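Local coordinates for protein proteinase K (Serratia sp., PDB 2B6N) that probably cleaves peptide bonds as a secreted, calcium-binding serine endopeptidase of the subtilase family, this chain being its proteinase K-like catalytic domain, at residues S55-D61 against V94-N100; D141-A145 against A172-I176; L236-E240 against L252-R256. All coordinates share one frame; numbering follows the deposited sequence.

Contact 1 pairs the edge strand of the parallel sheet with its neighbour and continues into the loops beyond; contact 2 sets a surface turn against helix 137-148, and contact 3 joins helices 223-240 and 246-256. All three are partly buried. Contacts 1 and 3 each centre on an arginine facing carboxylates, the flat groups steeply turned in contact 1 and nearly coplanar in contact 3, whereas contact 2 relies on a neutral amide and one water. Backbone-to-backbone bonds between segments occur in contact 1 alone. Contacts 1 and 3 lie on opposite sides of the chain's centre, while Ile176 of contact 2 packs on Leu253 of contact 3.

Contact 1. Residues S55-D61 against V94-N100; sequences SGYDFID and VGVRVLN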
ATOM      1  N   SER A  55     -11.147   8.213 -10.880  1.00  9.15           N
ATOM      2  CA  SER A  55     -11.976   8.099  -9.672  1.00  9.80           C
ATOM      3  C   SER A  55     -12.864   6.865  -9.671  1.00 10.33           C
ATOM      4  O   SER A  55     -13.466   6.512 -10.697  1.00 10.65           O
ATOM      5  CB  SER A  55     -12.839   9.341  -9.491  1.00  9.99           C
ATOM      6  OG  SER A  55     -12.044  10.494  -9.318  1.00 12.32           O
ATOM      7  N   GLY A  56     -12.943   6.207  -8.514  1.00  8.90           N
ATOM      8  CA  GLY A  56     -13.864   5.097  -8.319  1.00  9.69           C
ATOM      9  C   GLY A  56     -15.159   5.628  -7.717  1.00  9.84           C
ATOM     10  O   GLY A  56     -16.209   5.685  -8.379  1.00  9.64           O
ATOM     11  N   TYR A  57     -15.096   6.005  -6.451  1.00  9.28           N
ATOM     12  CA  TYR A  57     -16.251   6.610  -5.788  1.00  9.82           C
ATOM     13  C   TYR A  57     -15.778   7.419  -4.601  1.00  9.79           C
ATOM     14  O   TYR A  57     -14.749   7.093  -3.998  1.00  9.48           O
ATOM     15  CB  TYR A  57     -17.282   5.561  -5.301  1.00  9.67           C
ATOM     16  CG  TYR A  57     -18.625   6.225  -5.080  1.00 10.73           C
ATOM     17  CD1 TYR A  57     -19.441   6.512  -6.167  1.00 10.65           C
ATOM     18  CD2 TYR A  57     -19.053   6.619  -3.806  1.00 10.90           C
ATOM     19  CE1 TYR A  57     -20.656   7.138  -6.012  1.00 12.14           C
ATOM     20  CE2 TYR A  57     -20.295   7.261  -3.629  1.00 11.25           C
ATOM     21  CZ  TYR A  57     -21.081   7.522  -4.754  1.00 13.51           C
ATOM     22  OH  TYR A  57     -22.297   8.168  -4.651  1.00 13.31           O
ATOM     23  N   ASP A  58     -16.533   8.470  -4.282  1.00  9.08           N
ATOM     24  CA  ASP A  58     -16.250   9.321  -3.145  1.00  9.16           C
ATOM     25  C   ASP A  58     -17.343   9.146  -2.085  1.00  9.23           C
ATOM     26  O   ASP A  58     -18.449   9.656  -2.246  1.00  9.37           O
ATOM     27  CB  ASP A  58     -16.107  10.777  -3.626  1.00  9.46           C
ATOM     28  CG  ASP A  58     -15.800  11.764  -2.496  1.00 10.35           C
ATOM     29  OD1 ASP A  58     -15.974  11.421  -1.307  1.00  9.80           O
ATOM     30  OD2 ASP A  58     -15.380  12.899  -2.809  1.00 13.00           O
ATOM     31  N   PHE A  59     -17.028   8.410  -1.015  1.00  8.59           N
ATOM     32  CA  PHE A  59     -17.953   8.199   0.102  1.00  9.73           C
ATOM     33  C   PHE A  59     -17.986   9.331   1.131  1.00 10.08           C
ATOM     34  O   PHE A  59     -18.812   9.317   2.045  1.00 11.19           O
ATOM     35  CB  PHE A  59     -17.726   6.825   0.754  1.00  9.64           C
ATOM     36  CG  PHE A  59     -18.093   5.680  -0.152  1.00  9.52           C
ATOM     37  CD1 PHE A  59     -17.103   4.993  -0.868  1.00  9.87           C
ATOM     38  CD2 PHE A  59     -19.438   5.334  -0.341  1.00 10.78           C
ATOM     39  CE1 PHE A  59     -17.447   3.947  -1.730  1.00 10.50           C
ATOM     40  CE2 PHE A  59     -19.798   4.306  -1.195  1.00 10.10           C
ATOM     41  CZ  PHE A  59     -18.798   3.601  -1.900  1.00 10.47           C
ATOM     42  N   ILE A  60     -17.128  10.333   0.970  1.00 10.57           N
ATOM     43  CA  ILE A  60     -17.251  11.548   1.797  1.00 10.95           C
ATOM     44  C   ILE A  60     -18.331  12.464   1.203  1.00 11.58           C
ATOM     45  O   ILE A  60     -19.272  12.861   1.910  1.00 12.39           O
ATOM     46  CB  ILE A  60     -15.906  12.290   1.907  1.00 11.73           C
ATOM     47  CG1 ILE A  60     -14.855  11.374   2.544  1.00  9.91           C
ATOM     48  CG2 ILE A  60     -16.062  13.615   2.699  1.00 10.90           C
ATOM     49  CD1 ILE A  60     -15.149  10.978   4.011  1.00 10.44           C
ATOM     50  N   ASP A  61     -18.205  12.770  -0.090  1.00 12.17           N
ATOM     51  CA  ASP A  61     -19.142  13.683  -0.780  1.00 12.89           C
ATOM     52  C   ASP A  61     -20.352  12.989  -1.402  1.00 12.47           C
ATOM     53  O   ASP A  61     -21.308  13.654  -1.823  1.00 12.46           O
ATOM     54  CB  ASP A  61     -18.422  14.503  -1.857  1.00 12.97           C
ATOM     55  CG  ASP A  61     -17.416  15.483  -1.278  1.00 14.86           C
ATOM     56  OD1 ASP A  61     -17.501  15.822  -0.076  1.00 16.44           O
ATOM     57  OD2 ASP A  61     -16.539  15.925  -2.044  1.00 16.52           O
ATOM     58  N   VAL A  94      -7.181   3.460  -9.164  1.00  7.39           N
ATOM     59  CA  VAL A  94      -8.560   3.895  -8.920  1.00  6.88           C
ATOM     60  C   VAL A  94      -8.713   4.430  -7.493  1.00  6.53           C
ATOM     61  O   VAL A  94      -8.502   3.720  -6.504  1.00  6.99           O
ATOM     62  CB  VAL A  94      -9.595   2.757  -9.193  1.00  6.65           C
ATOM     63  CG1 VAL A  94     -11.030   3.249  -8.852  1.00  8.38           C
ATOM     64  CG2 VAL A  94      -9.533   2.294 -10.620  1.00  7.74           C
ATOM     65  N   GLY A  95      -9.091   5.699  -7.395  1.00  6.56           N
ATOM     66  CA  GLY A  95      -9.320   6.325  -6.098  1.00  6.13           C
ATOM     67  C   GLY A  95     -10.678   5.981  -5.502  1.00  6.23           C
ATOM     68  O   GLY A  95     -11.729   6.121  -6.160  1.00  6.37           O
ATOM     69  N   VAL A  96     -10.651   5.503  -4.261  1.00  5.66           N
ATOM     70  CA  VAL A  96     -11.869   5.243  -3.484  1.00  6.51           C
ATOM     71  C   VAL A  96     -11.751   6.110  -2.242  1.00  6.73           C
ATOM     72  O   VAL A  96     -10.995   5.793  -1.330  1.00  6.26           O
ATOM     73  CB  VAL A  96     -12.025   3.738  -3.147  1.00  6.44           C
ATOM     74  CG1 VAL A  96     -13.352   3.477  -2.436  1.00  6.34           C
ATOM     75  CG2 VAL A  96     -11.986   2.931  -4.443  1.00  5.62           C
ATOM     76  N   ARG A  97     -12.457   7.242  -2.240  1.00  6.74           N
ATOM     77  CA  ARG A  97     -12.286   8.226  -1.165  1.00  6.43           C
ATOM     78  C   ARG A  97     -13.189   7.937   0.034  1.00  7.08           C
ATOM     79  O   ARG A  97     -14.440   8.036  -0.044  1.00  7.45           O
ATOM     80  CB  ARG A  97     -12.456   9.665  -1.701  1.00  5.62           C
ATOM     81  CG  ARG A  97     -12.413  10.728  -0.600  1.00  6.04           C
ATOM     82  CD  ARG A  97     -12.430  12.143  -1.187  1.00  7.71           C
ATOM     83  NE  ARG A  97     -12.228  13.171  -0.162  1.00 11.13           N
ATOM     84  CZ  ARG A  97     -13.060  14.186   0.098  1.00 11.37           C
ATOM     85  NH1 ARG A  97     -14.187  14.355  -0.591  1.00  8.02           N
ATOM     86  NH2 ARG A  97     -12.750  15.046   1.059  1.00 12.00           N
ATOM     87  N   VAL A  98     -12.550   7.582   1.152  1.00  6.65           N
ATOM     88  CA  VAL A  98     -13.277   7.268   2.383  1.00  7.16           C
ATOM     89  C   VAL A  98     -12.811   8.140   3.551  1.00  7.11           C
ATOM     90  O   VAL A  98     -13.325   8.022   4.679  1.00  6.58           O
ATOM     91  CB  VAL A  98     -13.197   5.774   2.761  1.00  7.46           C
ATOM     92  CG1 VAL A  98     -13.742   4.907   1.632  1.00  7.45           C
ATOM     93  CG2 VAL A  98     -11.758   5.348   3.124  1.00  7.16           C
ATOM     94  N   LEU A  99     -11.836   9.003   3.269  1.00  7.46           N
ATOM     95  CA  LEU A  99     -11.263   9.870   4.296  1.00  8.21           C
ATOM     96  C   LEU A  99     -11.385  11.291   3.814  1.00  9.20           C
ATOM     97  O   LEU A  99     -11.188  11.550   2.625  1.00  8.62           O
ATOM     98  CB  LEU A  99      -9.780   9.523   4.545  1.00  7.51           C
ATOM     99  CG  LEU A  99      -9.464   8.095   5.007  1.00  8.93           C
ATOM    100  CD1 LEU A  99      -7.970   7.956   5.299  1.00 10.06           C
ATOM    101  CD2 LEU A  99     -10.309   7.741   6.235  1.00  9.12           C
ATOM    102  N   ASN A 100     -11.730  12.197   4.733  1.00  9.88           N
ATOM    103  CA  ASN A 100     -12.006  13.599   4.375  1.00 10.81           C
ATOM    104  C   ASN A 100     -10.738  14.480   4.190  1.00 11.52           C
ATOM    105  O   ASN A 100      -9.599  13.973   4.185  1.00 10.98           O
ATOM    106  CB  ASN A 100     -13.018  14.218   5.377  1.00 11.21           C
ATOM    107  CG  ASN A 100     -12.486  14.288   6.794  1.00 12.68           C
ATOM    108  OD1 ASN A 100     -11.276  14.400   7.021  1.00 13.58           O
ATOM    109  ND2 ASN A 100     -13.391  14.254   7.764  1.00 15.01           N
TER
HETATM  110  O   HOH W   1     -14.971  17.000   0.945  1.00 14.55           O
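Arg97 reaches across to two aspartates with one nitrogen, NH1, in a three-residue salt-bridge network. NH1 donates to Asp58 OD2 at 2.9 Å, nearly straight at 161°, within the guanidinium plane and on the syn lone pair of the oxygen. Its second bond, to Asp61 OD2 at 3.2 Å, is weak and bent. Both carboxylates stand steeply to the guanidinium, the Asp58 plane turned by 76°. Water 1 accepts from Arg97 NH2 and donates to Asp61 OD1, closing a loop round the pair. Asp58 and Arg97 run alongside each other because each has its CG anti to the backbone N (chi1 175° in Arg97). Asp58 OD1 accepts from the backbone N of Ile60, an Asx turn, and from that of Asp61, the wider Asx motif, which holds the carboxylate in place. The side chains rise from parallel strands 53-58 and 92-97, the two ends of a beta-alpha-beta unit passing through helix 72-81 of the subtilase fold; beyond the second strand Leu99 packs beside Asp39 and His72, the predicted charge-relay residues. Arg97 N bonds to Tyr57 O (2.9 Å), and Phe59 N to Arg97 O (2.8 Å). At Gly56 a beta bulge shifts the register: Gly95 O receives Gly56 N at 2.7 Å and, weakly, Tyr57 N. Val94 CG1 sits 3.4 Å from Gly56 CA. Ile60 CB covers one guanidinium face, 3.7 Å from Arg97 NH1. Toward helix 107-120, Phe59 turns its ring edge to Val96 CG1 (4.2 Å), while Tyr57 CD2 lies over the centre of one ring face.

Contact 2. Residues D141-A145 against A172-I176; sequences DAVNA and AADAI
Asn144 OD1 receives the backbone N of Asp174 at 3.0 Å, with an N-H...O angle of 155° and the donor tilted 30° from the amide plane. This bond ties the outer side of helix 137-148 to a type I beta turn, Ala172 to Ala175, which leads into strand 176-181 of the parallel sheet. The other end of the same amide works through solvent: ND2 donates to water 2 at 3.1 Å, and Ala173 N donates to that water at 3.0 Å. The C=O and NH2 of one side-chain amide thus serve two successive backbone N-H groups of the turn, one directly and one by way of water, which fixes the flip of the amide. With its CG anti to the carbonyl carbon (chi1 -71°), Asn144 swings its amide off the helix and toward the turn. The turn carries its own bond as well, from Ala175 N to Ala172 O. The Asp174 side chain crosses that of Asn144 at about a right angle, its CB 3.4 Å from Asn144 OD1. Ala173 and Asp174 are on the solvent side, whereas the inner side is apolar and buried. There Val143 points from the helix toward the turn and also touches Phe153 of strand 152-156, Ile114 of helix 107-120 and Pro169. One branch does the touching: CG1 of Val143, placed anti to the backbone N, meets CB of Ala172 at 4.3 Å and CB of Ala175 at 4.1 Å.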
ATOM      1  N   ASP A 141     -14.734  -8.093   8.684  1.00  7.42           N
ATOM      2  CA  ASP A 141     -15.616  -8.904   7.844  1.00  8.03           C
ATOM      3  C   ASP A 141     -15.672  -8.379   6.424  1.00  7.98           C
ATOM      4  O   ASP A 141     -15.694  -9.164   5.461  1.00  8.03           O
ATOM      5  CB  ASP A 141     -17.044  -8.911   8.387  1.00  8.41           C
ATOM      6  CG  ASP A 141     -17.206  -9.784   9.629  1.00 10.14           C
ATOM      7  OD1 ASP A 141     -16.313 -10.610   9.944  1.00 10.19           O
ATOM      8  OD2 ASP A 141     -18.249  -9.603  10.279  1.00 11.27           O
ATOM      9  N   ALA A 142     -15.744  -7.054   6.286  1.00  8.04           N
ATOM     10  CA  ALA A 142     -15.830  -6.469   4.956  1.00  7.60           C
ATOM     11  C   ALA A 142     -14.543  -6.744   4.179  1.00  7.25           C
ATOM     12  O   ALA A 142     -14.597  -7.054   2.991  1.00  6.30           O
ATOM     13  CB  ALA A 142     -16.140  -4.958   5.013  1.00  7.17           C
ATOM     14  N   VAL A 143     -13.398  -6.626   4.851  1.00  7.21           N
ATOM     15  CA  VAL A 143     -12.098  -6.927   4.223  1.00  7.27           C
ATOM     16  C   VAL A 143     -12.002  -8.404   3.818  1.00  7.70           C
ATOM     17  O   VAL A 143     -11.658  -8.726   2.683  1.00  7.30           O
ATOM     18  CB  VAL A 143     -10.889  -6.563   5.132  1.00  7.34           C
ATOM     19  CG1 VAL A 143      -9.566  -7.088   4.515  1.00  8.14           C
ATOM     20  CG2 VAL A 143     -10.804  -5.062   5.326  1.00  7.08           C
ATOM     21  N   ASN A 144     -12.297  -9.280   4.767  1.00  7.45           N
ATOM     22  CA  ASN A 144     -12.207 -10.723   4.539  1.00  7.84           C
ATOM     23  C   ASN A 144     -13.150 -11.164   3.402  1.00  8.21           C
ATOM     24  O   ASN A 144     -12.767 -11.983   2.559  1.00  7.49           O
ATOM     25  CB  ASN A 144     -12.509 -11.501   5.828  1.00  8.04           C
ATOM     26  CG  ASN A 144     -11.412 -11.385   6.871  1.00  8.62           C
ATOM     27  OD1 ASN A 144     -10.258 -11.103   6.570  1.00  9.21           O
ATOM     28  ND2 ASN A 144     -11.783 -11.616   8.121  1.00  7.88           N
ATOM     29  N   ALA A 145     -14.349 -10.576   3.351  1.00  7.75           N
ATOM     30  CA  ALA A 145     -15.291 -10.853   2.270  1.00  8.47           C
ATOM     31  C   ALA A 145     -14.783 -10.377   0.904  1.00  8.51           C
ATOM     32  O   ALA A 145     -14.942 -11.092  -0.096  1.00  8.62           O
ATOM     33  CB  ALA A 145     -16.697 -10.238   2.578  1.00  8.21           C
ATOM     34  N   ALA A 172      -7.296  -7.999  10.609  1.00  7.12           N
ATOM     35  CA  ALA A 172      -8.172  -8.824   9.764  1.00  8.20           C
ATOM     36  C   ALA A 172      -7.373 -10.011   9.216  1.00  7.77           C
ATOM     37  O   ALA A 172      -6.313  -9.830   8.624  1.00  7.90           O
ATOM     38  CB  ALA A 172      -8.780  -8.013   8.620  1.00  7.34           C
ATOM     39  N   ALA A 173      -7.901 -11.220   9.411  1.00  8.47           N
ATOM     40  CA  ALA A 173      -7.167 -12.461   9.068  1.00  8.03           C
ATOM     41  C   ALA A 173      -6.596 -12.483   7.659  1.00  8.33           C
ATOM     42  O   ALA A 173      -5.449 -12.889   7.438  1.00  8.67           O
ATOM     43  CB  ALA A 173      -8.070 -13.660   9.254  1.00  8.23           C
ATOM     44  N   ASP A 174      -7.399 -12.056   6.693  1.00  8.71           N
ATOM     45  CA  ASP A 174      -7.001 -12.209   5.303  1.00  8.89           C
ATOM     46  C   ASP A 174      -6.422 -10.946   4.668  1.00  8.63           C
ATOM     47  O   ASP A 174      -6.132 -10.935   3.473  1.00  8.81           O
ATOM     48  CB  ASP A 174      -8.136 -12.808   4.467  1.00  9.12           C
ATOM     49  CG  ASP A 174      -8.374 -14.268   4.801  1.00 11.60           C
ATOM     50  OD1 ASP A 174      -7.424 -14.948   5.247  1.00 11.96           O
ATOM     51  OD2 ASP A 174      -9.506 -14.724   4.644  1.00 13.28           O
ATOM     52  N   ALA A 175      -6.264  -9.898   5.473  1.00  8.30           N
ATOM     53  CA  ALA A 175      -5.499  -8.714   5.059  1.00  7.86           C
ATOM     54  C   ALA A 175      -4.020  -9.063   5.057  1.00  7.64           C
ATOM     55  O   ALA A 175      -3.572  -9.880   5.880  1.00  7.79           O
ATOM     56  CB  ALA A 175      -5.770  -7.535   6.000  1.00  8.51           C
ATOM     57  N   ILE A 176      -3.269  -8.479   4.124  1.00  6.42           N
ATOM     58  CA  ILE A 176      -1.795  -8.498   4.199  1.00  6.46           C
ATOM     59  C   ILE A 176      -1.434  -7.243   4.990  1.00  6.42           C
ATOM     60  O   ILE A 176      -1.673  -6.115   4.528  1.00  7.39           O
ATOM     61  CB  ILE A 176      -1.129  -8.461   2.811  1.00  6.34           C
ATOM     62  CG1 ILE A 176      -1.482  -9.722   2.011  1.00  6.55           C
ATOM     63  CG2 ILE A 176       0.411  -8.371   2.930  1.00  5.22           C
ATOM     64  CD1 ILE A 176      -1.337  -9.527   0.504  1.00  8.38           C
TER
HETATM   65  O   HOH W   2     -10.509 -11.605  10.912  1.00  9.08           O

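Contact 3. Residues L236-E240 against L252-R256; sequences LYLDE and LLKTR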
ATOM      1  N   LEU A 236       2.864  -6.082  -9.408  1.00  6.29           N
ATOM      2  CA  LEU A 236       3.920  -6.710 -10.229  1.00  6.72           C
ATOM      3  C   LEU A 236       3.688  -8.203 -10.403  1.00  7.25           C
ATOM      4  O   LEU A 236       3.789  -8.726 -11.519  1.00  7.66           O
ATOM      5  CB  LEU A 236       5.305  -6.512  -9.605  1.00  7.19           C
ATOM      6  CG  LEU A 236       5.838  -5.085  -9.445  1.00  7.07           C
ATOM      7  CD1 LEU A 236       7.257  -5.110  -8.871  1.00  5.33           C
ATOM      8  CD2 LEU A 236       5.823  -4.320 -10.758  1.00  9.05           C
ATOM      9  N   TYR A 237       3.378  -8.889  -9.301  1.00  7.00           N
ATOM     10  CA  TYR A 237       3.188 -10.341  -9.334  1.00  7.79           C
ATOM     11  C   TYR A 237       1.963 -10.718 -10.166  1.00  8.15           C
ATOM     12  O   TYR A 237       1.954 -11.745 -10.820  1.00  8.93           O
ATOM     13  CB  TYR A 237       3.024 -10.926  -7.930  1.00  7.73           C
ATOM     14  CG  TYR A 237       4.236 -10.843  -7.015  1.00  8.46           C
ATOM     15  CD1 TYR A 237       4.149 -11.337  -5.719  1.00  9.08           C
ATOM     16  CD2 TYR A 237       5.444 -10.265  -7.425  1.00  8.18           C
ATOM     17  CE1 TYR A 237       5.235 -11.291  -4.843  1.00  9.36           C
ATOM     18  CE2 TYR A 237       6.557 -10.210  -6.548  1.00  8.17           C
ATOM     19  CZ  TYR A 237       6.424 -10.728  -5.258  1.00  9.16           C
ATOM     20  OH  TYR A 237       7.453 -10.677  -4.351  1.00  9.41           O
ATOM     21  N   LEU A 238       0.929  -9.879 -10.128  1.00  8.74           N
ATOM     22  CA  LEU A 238      -0.313 -10.135 -10.875  1.00  8.54           C
ATOM     23  C   LEU A 238      -0.181  -9.805 -12.369  1.00  9.50           C
ATOM     24  O   LEU A 238      -0.957 -10.303 -13.186  1.00 10.23           O
ATOM     25  CB  LEU A 238      -1.475  -9.381 -10.227  1.00  8.97           C
ATOM     26  CG  LEU A 238      -2.073 -10.019  -8.960  1.00  7.76           C
ATOM     27  CD1 LEU A 238      -2.983  -9.015  -8.211  1.00  7.71           C
ATOM     28  CD2 LEU A 238      -2.823 -11.327  -9.275  1.00  7.64           C
ATOM     29  N   ASP A 239       0.780  -8.948 -12.712  1.00  8.48           N
ATOM     30  CA  ASP A 239       1.174  -8.718 -14.108  1.00  9.51           C
ATOM     31  C   ASP A 239       1.918  -9.969 -14.599  1.00  9.91           C
ATOM     32  O   ASP A 239       1.586 -10.537 -15.651  1.00  9.98           O
ATOM     33  CB  ASP A 239       2.069  -7.460 -14.157  1.00  9.21           C
ATOM     34  CG  ASP A 239       2.639  -7.145 -15.541  1.00 10.91           C
ATOM     35  OD1 ASP A 239       2.383  -7.871 -16.527  1.00 11.28           O
ATOM     36  OD2 ASP A 239       3.376  -6.141 -15.632  1.00 10.71           O
ATOM     37  N   GLU A 240       2.910 -10.399 -13.821  1.00  9.74           N
ATOM     38  CA  GLU A 240       3.657 -11.650 -14.083  1.00 10.95           C
ATOM     39  C   GLU A 240       2.761 -12.898 -14.202  1.00 11.13           C
ATOM     40  O   GLU A 240       2.940 -13.725 -15.109  1.00 11.27           O
ATOM     41  CB  GLU A 240       4.696 -11.858 -12.980  1.00 10.52           C
ATOM     42  CG  GLU A 240       5.541 -13.118 -13.115  1.00 11.60           C
ATOM     43  CD  GLU A 240       6.364 -13.423 -11.871  1.00 12.77           C
ATOM     44  OE1 GLU A 240       6.359 -12.604 -10.929  1.00 12.25           O
ATOM     45  OE2 GLU A 240       7.015 -14.489 -11.828  1.00 13.82           O
ATOM     46  N   LEU A 252       3.345 -15.845  -2.209  1.00 11.17           N
ATOM     47  CA  LEU A 252       4.458 -15.458  -3.080  1.00 10.21           C
ATOM     48  C   LEU A 252       5.216 -14.280  -2.476  1.00  9.87           C
ATOM     49  O   LEU A 252       6.442 -14.253  -2.493  1.00  9.60           O
ATOM     50  CB  LEU A 252       3.971 -15.113  -4.480  1.00 10.34           C
ATOM     51  CG  LEU A 252       4.989 -15.146  -5.624  1.00 11.15           C
ATOM     52  CD1 LEU A 252       5.736 -16.512  -5.700  1.00 11.08           C
ATOM     53  CD2 LEU A 252       4.263 -14.853  -6.910  1.00 10.54           C
ATOM     54  N   LEU A 253       4.482 -13.307  -1.943  1.00  9.29           N
ATOM     55  CA  LEU A 253       5.123 -12.207  -1.219  1.00  9.60           C
ATOM     56  C   LEU A 253       6.019 -12.735  -0.104  1.00  9.85           C
ATOM     57  O   LEU A 253       7.158 -12.281   0.067  1.00  9.72           O
ATOM     58  CB  LEU A 253       4.073 -11.244  -0.634  1.00  8.46           C
ATOM     59  CG  LEU A 253       3.436 -10.225  -1.589  1.00  8.95           C
ATOM     60  CD1 LEU A 253       2.149  -9.624  -0.990  1.00  8.18           C
ATOM     61  CD2 LEU A 253       4.437  -9.119  -1.926  1.00  8.25           C
ATOM     62  N   LYS A 254       5.502 -13.708   0.645  1.00 10.17           N
ATOM     63  CA  LYS A 254       6.208 -14.265   1.784  1.00 10.40           C
ATOM     64  C   LYS A 254       7.393 -15.131   1.365  1.00 10.95           C
ATOM     65  O   LYS A 254       8.453 -15.052   1.988  1.00 10.99           O
ATOM     66  CB  LYS A 254       5.270 -15.077   2.676  1.00 11.30           C
ATOM     67  CG  LYS A 254       4.250 -14.228   3.439  1.00 10.79           C
ATOM     68  CD  LYS A 254       3.375 -15.109   4.315  1.00 10.09           C
ATOM     69  N   THR A 255       7.226 -15.929   0.313  1.00 11.04           N
ATOM     70  CA  THR A 255       8.323 -16.827  -0.121  1.00 11.53           C
ATOM     71  C   THR A 255       9.442 -16.068  -0.851  1.00 11.19           C
ATOM     72  O   THR A 255      10.610 -16.471  -0.812  1.00 11.33           O
ATOM     73  CB  THR A 255       7.855 -18.040  -0.992  1.00 11.20           C
ATOM     74  OG1 THR A 255       7.314 -17.573  -2.231  1.00 14.21           O
ATOM     75  CG2 THR A 255       6.818 -18.885  -0.276  1.00 12.77           C
ATOM     76  N   ARG A 256       9.091 -14.956  -1.492  1.00 10.80           N
ATOM     77  CA  ARG A 256      10.075 -14.129  -2.215  1.00  9.99           C
ATOM     78  C   ARG A 256      10.787 -13.100  -1.324  1.00  9.82           C
ATOM     79  O   ARG A 256      11.825 -12.553  -1.714  1.00  9.91           O
ATOM     80  CB  ARG A 256       9.401 -13.438  -3.415  1.00  9.41           C
ATOM     81  CG  ARG A 256       9.167 -14.415  -4.586  1.00 10.86           C
ATOM     82  CD  ARG A 256       8.504 -13.747  -5.790  1.00 10.58           C
ATOM     83  NE  ARG A 256       8.411 -14.638  -6.955  1.00 12.39           N
ATOM     84  CZ  ARG A 256       7.868 -14.284  -8.124  1.00 13.59           C
ATOM     85  NH1 ARG A 256       7.370 -13.056  -8.289  1.00 10.49           N
ATOM     86  NH2 ARG A 256       7.835 -15.142  -9.143  1.00 12.59           N
TER
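The Tyr237 ring carries Arg256 over one face and has Leu253 N at its edge, near the ring plane. NH1 of Arg256 comes down toward the rim, 3.4 Å from Tyr237 CE2. The guanidinium stands almost upright on the ring, the planes 85° apart, in a cation-pi contact with CZ of Arg256 4.8 Å from the Tyr237 centroid. One guanidinium face has CD2 of Leu252 over its centre, while Glu240 and Tyr237 CE2 lie at its edge. Here guanidinium and carboxylate are nearly coplanar and meet end-on in a two-bonded salt bridge: Arg256 NH1 donates to Glu240 OE1 and NH2 to OE2, both at 2.9 Å and both on syn lone pairs. The paired bonds hold the guanidinium's rotation and hence its upright stance on the ring. Glu240, with CG anti to its backbone N (chi1 180°) and extended beyond, meets the extended Arg256 from the opposite direction. Two leucines add apolar contacts, Leu252 CD2 at 3.7 Å from Tyr237 CD1 and Leu253 CD2 at 3.7 Å from Tyr237 CE1. The Tyr237 hydroxyl bonds to Phe275 O near the C-terminus. These side chains bridge the end of helix 223-240 and helix 246-256, whose segments run at 104° with axes 12.4 Å apart; Leu253 also packs back on Val230 and Val233 of the longer helix and on Ile176 of strand 176-181.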